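Side-chain contacts in histidine kinase (Caulobacter vibrioides, PDB 6TNE), which contains a CheY-like receiver domain, probably accepting a phosphoryl group on an aspartate during the phosphorelay of the hybrid histidine kinase CckA: residues 2-7 with 37-42; 49-54 with 112-117; 99-102 with 108-111. One frame throughout, in Å; residues are numbered along the deposited sequence.

Interaction 1: residues 2-7 with 37-42; sequences RILFVE and LIIAEE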
# COMPACT_ATOMS: atom_id res chain seq x y z
N ARG A 2 -6.28 -6.20 6.15
CA ARG A 2 -6.83 -5.21 5.21
C ARG A 2 -5.69 -4.32 4.70
O ARG A 2 -5.06 -3.60 5.47
CB ARG A 2 -7.92 -4.36 5.87
CG ARG A 2 -8.47 -3.29 4.94
CD ARG A 2 -9.74 -2.64 5.53
NE ARG A 2 -10.91 -3.52 5.42
CZ ARG A 2 -12.06 -3.33 6.04
NH1 ARG A 2 -12.24 -2.31 6.86
NH2 ARG A 2 -13.04 -4.21 5.83
N ILE A 3 -5.40 -4.41 3.40
CA ILE A 3 -4.27 -3.72 2.79
C ILE A 3 -4.84 -2.66 1.87
O ILE A 3 -5.66 -2.97 1.02
CB ILE A 3 -3.39 -4.69 1.99
CG1 ILE A 3 -2.85 -5.80 2.91
CG2 ILE A 3 -2.23 -3.95 1.33
CD1 ILE A 3 -2.14 -6.90 2.15
N LEU A 4 -4.35 -1.41 2.00
CA LEU A 4 -4.64 -0.38 1.02
C LEU A 4 -3.44 -0.36 0.07
O LEU A 4 -2.32 -0.10 0.51
CB LEU A 4 -4.84 0.97 1.73
CG LEU A 4 -4.97 2.20 0.85
CD1 LEU A 4 -6.02 2.05 -0.22
CD2 LEU A 4 -5.25 3.43 1.76
N PHE A 5 -3.68 -0.64 -1.21
CA PHE A 5 -2.63 -0.82 -2.21
C PHE A 5 -2.81 0.27 -3.25
O PHE A 5 -3.81 0.27 -3.99
CB PHE A 5 -2.73 -2.22 -2.84
CG PHE A 5 -1.48 -2.68 -3.53
CD1 PHE A 5 -0.86 -1.96 -4.52
CD2 PHE A 5 -0.85 -3.84 -3.11
CE1 PHE A 5 0.32 -2.41 -5.11
CE2 PHE A 5 0.32 -4.31 -3.70
CZ PHE A 5 0.92 -3.59 -4.71
N VAL A 6 -1.87 1.20 -3.31
CA VAL A 6 -1.94 2.39 -4.15
C VAL A 6 -0.88 2.28 -5.23
O VAL A 6 0.32 2.26 -4.94
CB VAL A 6 -1.75 3.66 -3.31
CG1 VAL A 6 -2.06 4.89 -4.15
CG2 VAL A 6 -2.55 3.59 -2.01
N GLU A 7 -1.31 2.19 -6.49
CA GLU A 7 -0.40 1.99 -7.61
C GLU A 7 -1.16 2.43 -8.86
O GLU A 7 -2.26 1.97 -9.13
CB GLU A 7 0.01 0.51 -7.67
CG GLU A 7 0.69 0.06 -8.95
CD GLU A 7 1.95 0.81 -9.22
OE1 GLU A 7 2.94 0.56 -8.53
OE2 GLU A 7 1.98 1.69 -10.09
N LEU A 37 -6.55 8.65 -0.25
CA LEU A 37 -6.86 9.44 0.94
C LEU A 37 -8.33 9.28 1.33
O LEU A 37 -8.65 9.21 2.51
CB LEU A 37 -6.49 10.89 0.67
CG LEU A 37 -6.54 11.82 1.86
CD1 LEU A 37 -5.67 11.35 3.02
CD2 LEU A 37 -6.10 13.20 1.37
N ILE A 38 -9.23 9.23 0.36
CA ILE A 38 -10.65 9.02 0.67
C ILE A 38 -10.87 7.62 1.22
O ILE A 38 -11.59 7.44 2.20
CB ILE A 38 -11.48 9.30 -0.59
CG1 ILE A 38 -11.44 10.80 -0.87
CG2 ILE A 38 -12.92 8.76 -0.46
CD1 ILE A 38 -12.01 11.19 -2.17
N ILE A 39 -10.21 6.61 0.62
CA ILE A 39 -10.36 5.26 1.15
C ILE A 39 -9.85 5.18 2.58
O ILE A 39 -10.48 4.57 3.45
CB ILE A 39 -9.63 4.24 0.23
CG1 ILE A 39 -10.31 4.16 -1.13
CG2 ILE A 39 -9.61 2.85 0.86
CD1 ILE A 39 -9.43 3.53 -2.18
N ALA A 40 -8.70 5.81 2.84
CA ALA A 40 -8.13 5.78 4.19
C ALA A 40 -9.07 6.44 5.19
O ALA A 40 -9.29 5.89 6.28
CB ALA A 40 -6.75 6.45 4.20
N GLU A 41 -9.65 7.58 4.83
CA GLU A 41 -10.56 8.25 5.74
C GLU A 41 -11.76 7.37 6.04
O GLU A 41 -12.19 7.25 7.20
CB GLU A 41 -11.01 9.56 5.14
CG GLU A 41 -11.86 10.26 6.13
CD GLU A 41 -12.27 11.62 5.68
OE1 GLU A 41 -12.79 12.38 6.52
OE2 GLU A 41 -12.08 11.94 4.48
N GLU A 42 -12.38 6.80 5.01
CA GLU A 42 -13.59 6.01 5.18
C GLU A 42 -13.33 4.69 5.88
O GLU A 42 -14.27 4.06 6.38
CB GLU A 42 -14.28 5.81 3.84
CG GLU A 42 -14.80 7.07 3.20
CD GLU A 42 -15.92 7.76 3.96
OE1 GLU A 42 -16.15 8.91 3.65
OE2 GLU A 42 -16.55 7.15 4.82
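Leu4, in the middle of strand 2-6, lies against Ile39 and Ala40 on the last turns of helix 33-42. The backbones come nearest at Leu4 CA and Ala40 CA, 7.8 Å apart, with Ile39 CA 8.0 Å from Leu4 CA. No hydrogen bond joins the two segments. The contact belongs to the doubly wound alpha/beta fold of receiver domains, in which helices pack on both faces of a five-stranded parallel sheet with strand order 2-1-3-4-5. Leu4 projects toward helix 33-42, whereas its neighbours Ile3 and Phe5 face helix 10-21 across the sheet. With CG anti to the backbone N (chi1 172°), the Leu4 side chain is carried out from the strand, and its two methyls divide between two helix residues. CD2 approaches the single methyl that Ala40 presents, CB, at 4.2 Å, a looser touch than that of its twin. Ile39 crosses Leu4 obliquely and also packs on Leu28 and Ala30 of strand 26-30, so one helix residue spans the edge strand and its inner neighbour. Leu50 of the adjacent strand and Ile47 of the loop before it also touch Leu4 and help to bury it. The other methyl, Leu4 CD1, lies 3.8 Å from Ile39 CG2, with Ile39 CD1 a little farther, at 4.2 Å.

Interaction 2: residues 49-54 with 112-117; sequences LLISDV and ERVKQQ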
# COMPACT_ATOMS: atom_id res chain seq x y z
N LEU A 49 -2.19 -2.19 6.68
CA LEU A 49 -0.96 -1.95 5.94
C LEU A 49 -1.29 -1.05 4.77
O LEU A 49 -2.27 -1.31 4.07
CB LEU A 49 -0.40 -3.29 5.42
CG LEU A 49 0.85 -3.23 4.51
CD1 LEU A 49 2.08 -2.69 5.21
CD2 LEU A 49 1.14 -4.59 3.93
N LEU A 50 -0.45 -0.06 4.52
CA LEU A 50 -0.49 0.72 3.29
C LEU A 50 0.69 0.27 2.43
O LEU A 50 1.82 0.25 2.92
CB LEU A 50 -0.30 2.21 3.60
CG LEU A 50 -0.12 3.13 2.39
CD1 LEU A 50 -1.31 3.11 1.48
CD2 LEU A 50 0.21 4.53 2.83
N ILE A 51 0.43 -0.07 1.17
CA ILE A 51 1.47 -0.31 0.18
C ILE A 51 1.27 0.75 -0.88
O ILE A 51 0.16 0.88 -1.40
CB ILE A 51 1.37 -1.69 -0.46
CG1 ILE A 51 1.49 -2.79 0.60
CG2 ILE A 51 2.50 -1.83 -1.50
CD1 ILE A 51 1.28 -4.20 0.03
N SER A 52 2.29 1.57 -1.17
CA SER A 52 2.10 2.63 -2.15
C SER A 52 3.31 2.76 -3.04
O SER A 52 4.46 2.73 -2.58
CB SER A 52 1.90 3.97 -1.44
OG SER A 52 1.62 5.01 -2.37
N ASP A 53 3.05 2.97 -4.33
CA ASP A 53 4.07 3.45 -5.25
C ASP A 53 4.54 4.83 -4.79
O ASP A 53 3.82 5.56 -4.12
CB ASP A 53 3.48 3.51 -6.68
CG ASP A 53 4.53 3.53 -7.80
OD1 ASP A 53 5.72 3.33 -7.52
OD2 ASP A 53 4.14 3.83 -8.96
N VAL A 54 5.79 5.14 -5.11
CA VAL A 54 6.37 6.44 -4.73
C VAL A 54 5.95 7.52 -5.71
O VAL A 54 5.40 8.56 -5.30
CB VAL A 54 7.90 6.32 -4.55
CG1 VAL A 54 8.51 7.71 -4.28
CG2 VAL A 54 8.19 5.35 -3.41
N GLU A 112 6.23 -12.23 1.77
CA GLU A 112 7.06 -12.33 2.96
C GLU A 112 7.08 -11.01 3.73
O GLU A 112 6.96 -11.01 4.96
CB GLU A 112 8.46 -12.68 2.50
CG GLU A 112 9.53 -12.77 3.52
CD GLU A 112 10.79 -13.40 2.92
OE1 GLU A 112 11.66 -13.86 3.68
OE2 GLU A 112 10.90 -13.43 1.67
N ARG A 113 7.27 -9.88 3.04
CA ARG A 113 7.31 -8.58 3.71
C ARG A 113 5.96 -8.19 4.29
O ARG A 113 5.90 -7.63 5.38
CB ARG A 113 7.78 -7.49 2.75
CG ARG A 113 9.12 -7.75 2.12
CD ARG A 113 10.29 -7.69 3.08
NE ARG A 113 11.47 -7.46 2.25
CZ ARG A 113 11.79 -6.25 1.78
NH1 ARG A 113 11.04 -5.18 2.09
NH2 ARG A 113 12.85 -6.12 0.99
N VAL A 114 4.88 -8.50 3.59
CA VAL A 114 3.56 -8.19 4.14
C VAL A 114 3.37 -8.97 5.44
O VAL A 114 2.94 -8.43 6.47
CB VAL A 114 2.46 -8.55 3.13
CG1 VAL A 114 1.10 -8.56 3.77
CG2 VAL A 114 2.48 -7.58 1.96
N LYS A 115 3.70 -10.26 5.40
CA LYS A 115 3.57 -11.09 6.59
C LYS A 115 4.42 -10.55 7.75
O LYS A 115 3.96 -10.48 8.90
CB LYS A 115 4.01 -12.51 6.24
CG LYS A 115 3.68 -13.54 7.30
CD LYS A 115 3.77 -14.96 6.74
CE LYS A 115 5.09 -15.60 7.04
NZ LYS A 115 5.15 -16.06 8.46
N GLN A 116 5.67 -10.19 7.46
CA GLN A 116 6.54 -9.66 8.50
C GLN A 116 5.96 -8.40 9.13
O GLN A 116 5.91 -8.27 10.36
CB GLN A 116 7.91 -9.39 7.88
CG GLN A 116 9.04 -9.35 8.84
CD GLN A 116 9.21 -7.98 9.42
OE1 GLN A 116 9.23 -6.99 8.69
NE2 GLN A 116 9.31 -7.91 10.75
N GLN A 117 5.53 -7.44 8.30
CA GLN A 117 4.99 -6.18 8.80
C GLN A 117 3.72 -6.39 9.59
O GLN A 117 3.47 -5.66 10.56
CB GLN A 117 4.76 -5.17 7.67
CG GLN A 117 6.05 -4.68 7.08
CD GLN A 117 5.84 -4.12 5.72
OE1 GLN A 117 5.36 -4.82 4.81
NE2 GLN A 117 6.22 -2.87 5.53
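Leu49 and Ile51, two residues apart on strand 49-53, project onto the same face of the sheet and share Val114 of helix 107-118. Strand and helix run roughly antiparallel, at 147°, with their axes 10.3 Å apart. Leu49 has CG anti to its backbone nitrogen, carried out toward the helix, and chi2 (64°) turns the two methyls to different helix residues. CD2 goes to Val114, 3.8 Å from CG2 and slightly farther from CG1, so that it meets both valine branches. CD1 lies instead against the flat end of Gln117, 4.1 Å from its CD, the two side chains crossing at about a right angle. Ile51 reaches the helix differently: CG1 stands beside the backbone nitrogen and the chain then extends (chi2 175°), delivering CD1 to within 4.1 Å of Val114 CG2. That valine methyl thus faces the pair formed by Leu49 CD2 and Ile51 CD1. Strand 49-53 ends at Asp53, probably the phosphate-accepting aspartate as in related receivers, salt-bridged to Lys103. Backbone hydrogen bonds pair the strand with strand 2-6 on one edge and strand 77-81 on the other. Val114 also meets Tyr25 and Gln117 meets Met78, while on the other face of the sheet Leu50 and Ser52 pack against helix 61-72.

Interaction 3: residues 99-102 with 108-111; sequences TFLP and KTLA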
# COMPACT_ATOMS: atom_id res chain seq x y z
N THR A 99 8.85 1.06 5.27
CA THR A 99 9.75 0.14 4.58
C THR A 99 9.72 0.43 3.09
O THR A 99 8.85 1.19 2.59
CB THR A 99 9.37 -1.33 4.86
OG1 THR A 99 8.07 -1.60 4.34
CG2 THR A 99 9.44 -1.70 6.33
N PHE A 100 10.59 -0.25 2.34
CA PHE A 100 10.82 0.02 0.91
C PHE A 100 11.14 -1.27 0.19
O PHE A 100 12.13 -1.93 0.54
CB PHE A 100 12.01 0.92 0.73
CG PHE A 100 11.91 2.18 1.46
CD1 PHE A 100 12.35 2.28 2.77
CD2 PHE A 100 11.37 3.30 0.84
CE1 PHE A 100 12.27 3.46 3.46
CE2 PHE A 100 11.28 4.49 1.53
CZ PHE A 100 11.73 4.56 2.84
N LEU A 101 10.37 -1.57 -0.86
CA LEU A 101 10.55 -2.80 -1.65
C LEU A 101 10.76 -2.36 -3.09
O LEU A 101 9.93 -1.62 -3.64
CB LEU A 101 9.33 -3.72 -1.51
CG LEU A 101 9.24 -5.08 -2.23
CD1 LEU A 101 10.25 -6.00 -1.58
CD2 LEU A 101 7.82 -5.71 -2.21
N PRO A 102 11.86 -2.75 -3.74
CA PRO A 102 12.07 -2.29 -5.12
C PRO A 102 11.13 -3.00 -6.08
O PRO A 102 10.80 -4.18 -5.94
CB PRO A 102 13.54 -2.66 -5.40
CG PRO A 102 13.78 -3.82 -4.52
CD PRO A 102 12.96 -3.58 -3.25
N LYS A 108 6.83 -13.67 -4.04
CA LYS A 108 7.32 -14.35 -2.86
C LYS A 108 7.87 -13.34 -1.86
O LYS A 108 7.56 -13.40 -0.66
CB LYS A 108 8.40 -15.37 -3.24
CG LYS A 108 9.01 -16.08 -2.01
CD LYS A 108 9.97 -17.23 -2.39
CE LYS A 108 10.65 -17.83 -1.14
NZ LYS A 108 11.27 -19.19 -1.36
N THR A 109 8.63 -12.36 -2.35
CA THR A 109 9.20 -11.36 -1.47
C THR A 109 8.12 -10.43 -0.96
O THR A 109 8.10 -10.09 0.23
CB THR A 109 10.28 -10.58 -2.20
OG1 THR A 109 11.25 -11.51 -2.70
CG2 THR A 109 10.96 -9.60 -1.22
N LEU A 110 7.19 -10.01 -1.83
CA LEU A 110 6.10 -9.15 -1.38
C LEU A 110 5.33 -9.82 -0.24
O LEU A 110 5.04 -9.21 0.80
CB LEU A 110 5.15 -8.83 -2.53
CG LEU A 110 3.91 -7.99 -2.18
CD1 LEU A 110 4.32 -6.61 -1.74
CD2 LEU A 110 2.95 -7.98 -3.37
N ALA A 111 4.93 -11.08 -0.45
CA ALA A 111 4.15 -11.79 0.56
C ALA A 111 4.94 -11.94 1.87
O ALA A 111 4.38 -11.80 2.97
CB ALA A 111 3.71 -13.14 0.01
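Leu101 of strand 98-102 points at helix 107-118 and straddles two consecutive helix residues, with one methyl in the buried interior and the other toward the partly exposed Thr109. The inner methyl, CD2, is the more closely surrounded. It lies 3.6 Å from Leu110 CD1 and 3.9 Å from Leu110 CA, and so also touches the helix backbone as well as the neighbouring leucine side chain. Leu110 CB is a third atom near the same methyl, 4.1 Å from Leu101 CD2. The two leucines cross at about a right angle. Leu110 continues inward past this contact to Ala16 and Leu20 of helix 10-21 and to Met78 of strand 77-81, so its surroundings are apolar on several sides. The two segments form the last beta-alpha unit of the receiver fold: strand 98-102, at one edge of the parallel sheet, leads through a short turn into helix 107-118, which folds back along the sheet. Toward solvent the contacts are fewer rather than longer. Within the helix segment Leu101 CD1 meets a single methyl, Thr109 CG2, at 3.7 Å, where CD2 has several Leu110 atoms around it. One turn farther along the helix, the side chain of Arg113 also reaches Leu101 CD1. Thr109 turns its two branches to different tasks: CG2 is anti to the backbone N and meets the leucine, whereas OG1, beside that N (chi1 -55°), hydrogen-bonds Asp106 OD2 in the turn. The threonine thus offers the strand its methyl and keeps its polar branch for the turn. On the strand, Phe100 and Pro102 alternate with Leu101 and are exposed.

In the fold
All three contacts dock a helix on the same parallel sheet, and each is gripped by a strand leucine with CG anti to its backbone N. Interaction 1 lies on one face; interactions 2 and 3 share helix 107-118 on the other, with centres about 7 Å apart, and meet where Ile51 CD1 nears Leu110 CD1. Interactions 1 and 2 join through their adjacent strands, which are paired by backbone hydrogen bonds. All three are buried contacts, although Gln117 and Ile39 reach the margins of theirs. Interaction 3, at the edge strand, is farthest from the chain centre, its own centre about 18 Å from that of interaction 1, and adds a partly exposed threonine whose hydroxyl is engaged by Asp106.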